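Local coordinates for NAD-dependent aldehyde dehydrogenase (Sinorhizobium meliloti, PDB 3U4J), which probably oxidises aldehydes to carboxylic acids with NAD or NADP as the electron acceptor, as other aldehyde dehydrogenases do, and carries a bound calcium ion in this crystal, at residues V392-S397 with S409-K414; Q277-D282 with D290-G295. All coordinates share one frame; numbering follows the deposited sequence.

Contact 1. Residues V392-S397 with S409-K414; sequences VTPDMS and STLTFK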
loop_
_atom_site.group_PDB
_atom_site.type_symbol
_atom_site.label_atom_id
_atom_site.label_comp_id
_atom_site.label_asym_id
_atom_site.label_seq_id
_atom_site.Cartn_x
_atom_site.Cartn_y
_atom_site.Cartn_z
ATOM N N VAL A 392 -43.905 7.195 -9.344
ATOM C CA VAL A 392 -43.045 7.084 -10.507
ATOM C C VAL A 392 -42.737 5.594 -10.729
ATOM O O VAL A 392 -42.534 4.839 -9.774
ATOM C CB VAL A 392 -41.785 7.955 -10.381
ATOM C CG1 VAL A 392 -40.960 7.882 -11.665
ATOM C CG2 VAL A 392 -42.179 9.416 -10.081
ATOM N N THR A 393 -42.771 5.160 -11.980
ATOM C CA THR A 393 -42.469 3.781 -12.313
ATOM C C THR A 393 -41.232 3.831 -13.221
ATOM O O THR A 393 -41.004 4.853 -13.888
ATOM C CB THR A 393 -43.669 3.118 -13.019
ATOM O OG1 THR A 393 -44.040 3.924 -14.136
ATOM C CG2 THR A 393 -44.872 3.023 -12.074
ATOM N N PRO A 394 -40.417 2.749 -13.243
ATOM C CA PRO A 394 -39.070 2.863 -13.852
ATOM C C PRO A 394 -39.010 3.014 -15.376
ATOM O O PRO A 394 -37.949 3.321 -15.907
ATOM C CB PRO A 394 -38.336 1.601 -13.379
ATOM C CG PRO A 394 -39.344 0.722 -12.829
ATOM C CD PRO A 394 -40.581 1.496 -12.487
ATOM N N ASP A 395 -40.134 2.834 -16.073
ATOM C CA ASP A 395 -40.185 3.067 -17.523
ATOM C C ASP A 395 -40.312 4.552 -17.898
ATOM O O ASP A 395 -40.160 4.907 -19.066
ATOM C CB ASP A 395 -41.376 2.311 -18.128
ATOM C CG ASP A 395 -42.694 2.711 -17.483
ATOM O OD1 ASP A 395 -42.771 2.741 -16.230
ATOM O OD2 ASP A 395 -43.648 3.010 -18.225
HETATM N N MSE A 396 -40.611 5.416 -16.929
HETATM C CA MSE A 396 -40.850 6.822 -17.250
HETATM C C MSE A 396 -39.541 7.547 -17.486
HETATM O O MSE A 396 -38.558 7.307 -16.781
HETATM C CB MSE A 396 -41.631 7.536 -16.136
HETATM C CG MSE A 396 -43.030 6.993 -15.903
HETATM SE SE MSE A 396 -43.832 7.947 -14.395
HETATM C CE MSE A 396 -45.556 6.986 -14.222
ATOM N N SER A 397 -39.545 8.456 -18.457
ATOM C CA SER A 397 -38.378 9.292 -18.714
ATOM C C SER A 397 -37.863 10.002 -17.444
ATOM O O SER A 397 -36.652 10.152 -17.288
ATOM C CB SER A 397 -38.657 10.295 -19.836
ATOM O OG SER A 397 -39.540 11.309 -19.386
ATOM N N SER A 409 -37.996 12.097 -8.080
ATOM C CA SER A 409 -38.873 11.002 -8.488
ATOM C C SER A 409 -38.909 9.946 -7.387
ATOM O O SER A 409 -37.854 9.409 -6.986
ATOM C CB SER A 409 -38.405 10.366 -9.793
ATOM O OG SER A 409 -38.557 11.285 -10.857
ATOM N N THR A 410 -40.120 9.677 -6.891
ATOM C CA THR A 410 -40.332 8.703 -5.816
ATOM C C THR A 410 -40.954 7.410 -6.348
ATOM O O THR A 410 -41.947 7.437 -7.116
ATOM C CB THR A 410 -41.231 9.295 -4.692
ATOM O OG1 THR A 410 -40.731 10.583 -4.322
ATOM C CG2 THR A 410 -41.251 8.394 -3.450
ATOM N N LEU A 411 -40.337 6.290 -5.969
ATOM C CA LEU A 411 -40.819 4.945 -6.261
ATOM C C LEU A 411 -40.778 4.140 -4.951
ATOM O O LEU A 411 -39.935 4.407 -4.077
ATOM C CB LEU A 411 -39.921 4.261 -7.304
ATOM C CG LEU A 411 -39.697 4.851 -8.699
ATOM C CD1 LEU A 411 -38.564 5.911 -8.750
ATOM C CD2 LEU A 411 -39.412 3.721 -9.685
ATOM N N THR A 412 -41.683 3.175 -4.791
ATOM C CA THR A 412 -41.718 2.376 -3.561
ATOM C C THR A 412 -41.196 0.971 -3.841
ATOM O O THR A 412 -41.169 0.526 -4.988
ATOM C CB THR A 412 -43.172 2.258 -2.940
ATOM O OG1 THR A 412 -44.040 1.637 -3.892
ATOM C CG2 THR A 412 -43.753 3.618 -2.583
ATOM N N PHE A 413 -40.780 0.265 -2.791
ATOM C CA PHE A 413 -40.367 -1.119 -2.937
ATOM C C PHE A 413 -40.778 -1.857 -1.674
ATOM O O PHE A 413 -41.047 -1.244 -0.646
ATOM C CB PHE A 413 -38.843 -1.227 -3.146
ATOM C CG PHE A 413 -38.036 -0.835 -1.930
ATOM C CD1 PHE A 413 -37.700 -1.778 -0.973
ATOM C CD2 PHE A 413 -37.614 0.482 -1.743
ATOM C CE1 PHE A 413 -36.962 -1.431 0.157
ATOM C CE2 PHE A 413 -36.880 0.844 -0.621
ATOM C CZ PHE A 413 -36.556 -0.111 0.343
ATOM N N LYS A 414 -40.820 -3.177 -1.752
ATOM C CA LYS A 414 -41.136 -3.997 -0.578
ATOM C C LYS A 414 -39.904 -4.637 0.055
ATOM O O LYS A 414 -39.810 -4.674 1.282
ATOM C CB LYS A 414 -42.193 -5.042 -0.941
ATOM C CG LYS A 414 -42.921 -5.685 0.259
ATOM C CD LYS A 414 -44.463 -5.764 0.010
ATOM C CE LYS A 414 -44.785 -6.092 -1.471
ATOM N NZ LYS A 414 -45.871 -5.216 -2.050
#

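Contact 2. Residues Q277-D282 with D290-G295; sequences QIVFAD and DGIAYG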
loop_
_atom_site.group_PDB
_atom_site.type_symbol
_atom_site.label_atom_id
_atom_site.label_comp_id
_atom_site.label_asym_id
_atom_site.label_seq_id
_atom_site.Cartn_x
_atom_site.Cartn_y
_atom_site.Cartn_z
ATOM N N GLN A 277 -31.571 7.335 -3.538
ATOM C CA GLN A 277 -31.488 7.129 -2.103
ATOM C C GLN A 277 -32.529 6.072 -1.707
ATOM O O GLN A 277 -33.714 6.199 -2.044
ATOM C CB GLN A 277 -31.751 8.419 -1.337
ATOM C CG GLN A 277 -30.786 9.550 -1.692
ATOM C CD GLN A 277 -30.563 10.498 -0.540
ATOM O OE1 GLN A 277 -29.989 10.115 0.484
ATOM N NE2 GLN A 277 -30.979 11.762 -0.709
ATOM N N ILE A 278 -32.086 5.056 -0.975
ATOM C CA ILE A 278 -32.957 3.945 -0.580
ATOM C C ILE A 278 -33.194 4.121 0.896
ATOM O O ILE A 278 -32.233 4.181 1.664
ATOM C CB ILE A 278 -32.291 2.556 -0.797
ATOM C CG1 ILE A 278 -31.934 2.298 -2.275
ATOM C CG2 ILE A 278 -33.256 1.431 -0.332
ATOM C CD1 ILE A 278 -30.915 3.276 -2.862
ATOM N N VAL A 279 -34.472 4.224 1.270
ATOM C CA VAL A 279 -34.873 4.426 2.638
ATOM C C VAL A 279 -35.695 3.217 3.089
ATOM O O VAL A 279 -36.824 2.961 2.611
ATOM C CB VAL A 279 -35.670 5.716 2.836
ATOM C CG1 VAL A 279 -35.909 5.982 4.341
ATOM C CG2 VAL A 279 -34.922 6.877 2.219
ATOM N N PHE A 280 -35.080 2.459 3.993
ATOM C CA PHE A 280 -35.713 1.285 4.563
ATOM C C PHE A 280 -36.580 1.665 5.717
ATOM O O PHE A 280 -36.357 2.696 6.368
ATOM C CB PHE A 280 -34.646 0.264 4.994
ATOM C CG PHE A 280 -34.046 -0.448 3.846
ATOM C CD1 PHE A 280 -34.682 -1.544 3.288
ATOM C CD2 PHE A 280 -32.843 -0.006 3.284
ATOM C CE1 PHE A 280 -34.121 -2.216 2.198
ATOM C CE2 PHE A 280 -32.274 -0.666 2.198
ATOM C CZ PHE A 280 -32.904 -1.784 1.667
ATOM N N ALA A 281 -37.567 0.806 5.971
ATOM C CA ALA A 281 -38.537 1.005 7.036
ATOM C C ALA A 281 -37.894 1.246 8.398
ATOM O O ALA A 281 -38.462 1.944 9.241
ATOM C CB ALA A 281 -39.511 -0.191 7.092
ATOM N N ASP A 282 -36.690 0.719 8.618
ATOM C CA ASP A 282 -36.033 0.891 9.914
ATOM C C ASP A 282 -35.064 2.077 9.957
ATOM O O ASP A 282 -34.242 2.173 10.870
ATOM C CB ASP A 282 -35.318 -0.403 10.341
ATOM C CG ASP A 282 -34.225 -0.812 9.380
ATOM O OD1 ASP A 282 -33.722 0.028 8.585
ATOM O OD2 ASP A 282 -33.870 -2.001 9.415
ATOM N N ASP A 290 -34.590 14.679 5.958
ATOM C CA ASP A 290 -33.694 15.812 5.760
ATOM C C ASP A 290 -32.667 15.493 4.668
ATOM O O ASP A 290 -32.386 16.320 3.797
ATOM C CB ASP A 290 -33.026 16.142 7.109
ATOM C CG ASP A 290 -32.006 17.251 7.006
ATOM O OD1 ASP A 290 -30.796 16.940 6.866
ATOM O OD2 ASP A 290 -32.410 18.439 7.058
ATOM N N GLY A 291 -32.123 14.281 4.710
ATOM C CA GLY A 291 -31.154 13.832 3.718
ATOM C C GLY A 291 -31.745 13.698 2.321
ATOM O O GLY A 291 -31.049 13.917 1.322
ATOM N N ILE A 292 -33.028 13.315 2.235
ATOM C CA ILE A 292 -33.714 13.293 0.947
ATOM C C ILE A 292 -33.832 14.710 0.355
ATOM O O ILE A 292 -33.506 14.932 -0.811
ATOM C CB ILE A 292 -35.122 12.585 1.016
ATOM C CG1 ILE A 292 -35.007 11.119 1.465
ATOM C CG2 ILE A 292 -35.813 12.676 -0.322
ATOM C CD1 ILE A 292 -34.068 10.245 0.590
ATOM N N ALA A 293 -34.298 15.652 1.175
ATOM C CA ALA A 293 -34.390 17.056 0.786
ATOM C C ALA A 293 -33.004 17.563 0.333
ATOM O O ALA A 293 -32.861 18.135 -0.745
ATOM C CB ALA A 293 -34.899 17.888 1.963
ATOM N N TYR A 294 -31.994 17.382 1.188
ATOM C CA TYR A 294 -30.622 17.781 0.856
ATOM C C TYR A 294 -30.161 17.154 -0.464
ATOM O O TYR A 294 -29.601 17.828 -1.315
ATOM C CB TYR A 294 -29.684 17.336 1.984
ATOM C CG TYR A 294 -28.242 17.827 1.864
ATOM C CD1 TYR A 294 -27.916 19.002 1.157
ATOM C CD2 TYR A 294 -27.207 17.132 2.490
ATOM C CE1 TYR A 294 -26.575 19.445 1.050
ATOM C CE2 TYR A 294 -25.865 17.582 2.409
ATOM C CZ TYR A 294 -25.565 18.726 1.694
ATOM O OH TYR A 294 -24.256 19.160 1.646
ATOM N N GLY A 295 -30.427 15.866 -0.643
ATOM C CA GLY A 295 -29.930 15.125 -1.804
ATOM C C GLY A 295 -30.437 15.663 -3.120
ATOM O O GLY A 295 -29.705 15.657 -4.114
HETATM O O HOH W 1 -32.713 12.862 -2.472
#

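Contact 1. Residues V392-S397 with S409-K414
The carbonyl group of V392 has one face roofed by L411: CG stands 3.0 Å from V392 O, with CD2 on the same side at 3.3 Å from that oxygen, a tight fit of branched carbon on a peptide. The P394 ring is met on a face too, at one corner, L411 CD2 standing almost directly above P394 CD, 3.8 Å away. The T410 carbonyl is approached at its oxygen end, where V392 N donates a 3.0 Å bond to T410 O with a C=O...N angle of 168°. V392 CB rests beside the same oxygen, and both its methyls lie against S409 CB, CG2 at 3.9 Å. L411 keeps CG beside its own backbone N (chi1 -59°), which brings the branch point over the V392 carbonyl. Shortening L411 to an alanine would remove the CG branch and is likely to leave the V392 carbonyl face and P394 ring corner uncovered, opening a gap between loop and strand. Beyond P394 the chain makes a type I turn, T393 to M396, closed by M396 N to T393 O and braced by T393 OG1 donating to D395 OD1 at 2.7 Å, and M396 then takes the N-cap position of helix 397-400. The contact thus ties the loop after strand 383-390 to the parallel strand 407-413 in the sheet of the catalytic domain. S409 OG bonds I398 O and T410 OG1 bonds F389 O, while V392 packs on I398 and A399. P394 leans on L422 of helix 416-424, and strand 307-313 pairs with strand 407-413.

Contact 2. Residues Q277-D282 with D290-G295
A beta-alpha-beta unit of the aldehyde dehydrogenase catalytic domain, strand 275-279, helix 285-297 and the parallel strand 307-313, supplies this contact between the first strand and the helix that follows it. The axes of 277-279 and 290-295 run nearly antiparallel (166°) and come within 10.1 Å, and three side chains bridge them. Q277 directs its side chain at the helix, extended beyond CG, so that the amide reaches the helix backbone: NE2 donates to G291 O at 3.0 Å, nearly straight at 164°. The acceptor lies close to the plane of the amide, whereas the donor stands above the G291 carbonyl plane, 46° out of it. A water takes the other bond from Q277 NE2, at 2.7 Å, and passes it on to I292 O, so the nitrogen reaches G291 O directly and I292 O through the water. Q277 OE1 is held by W435 NE1, and with both ends of the amide engaged its rotation is probably fixed. One face of the Q277 amide is covered by I292 CD1, 3.7 Å from Q277 CD; the same methyl reaches Q277 CB at 3.5 Å, the two side chains lying alongside and running opposite ways, and meets V279 CG2 at 3.8 Å. G295 CA passes Q277 NE2 at 3.7 Å, and a CB on G295 would probably collide with that nitrogen. L310 and L324 also pack on I292. On another side of the helix, D290 bonds W504 N and F505 N of the second subunit, and Y294 stacks on its W504. G291 O also accepts the helical bond from G295 N at 2.8 Å, which arrives on the carbonyl face opposite to Q277 NE2.

How the contacts relate
Both contacts reach one sheet, in which strand 307-313 lies between 275-279, the strand of contact 2, and 407-413, the strand of contact 1. Their centres are about 15 Å apart, and the two touch directly through F413. Its ring meets that of F280 edge-to-face, with F413 CE1 3.6 Å from F280 CE1, while F413 CE2 lies 3.7 Å from I278 CG2. I278 has its CB turned away from 290-295, so F413 packs on a part of strand 275-279 that contact 2 does not use. In sequence, contact 2 is complete before contact 1 begins. Neither lies near the calcium site of L17 and E50.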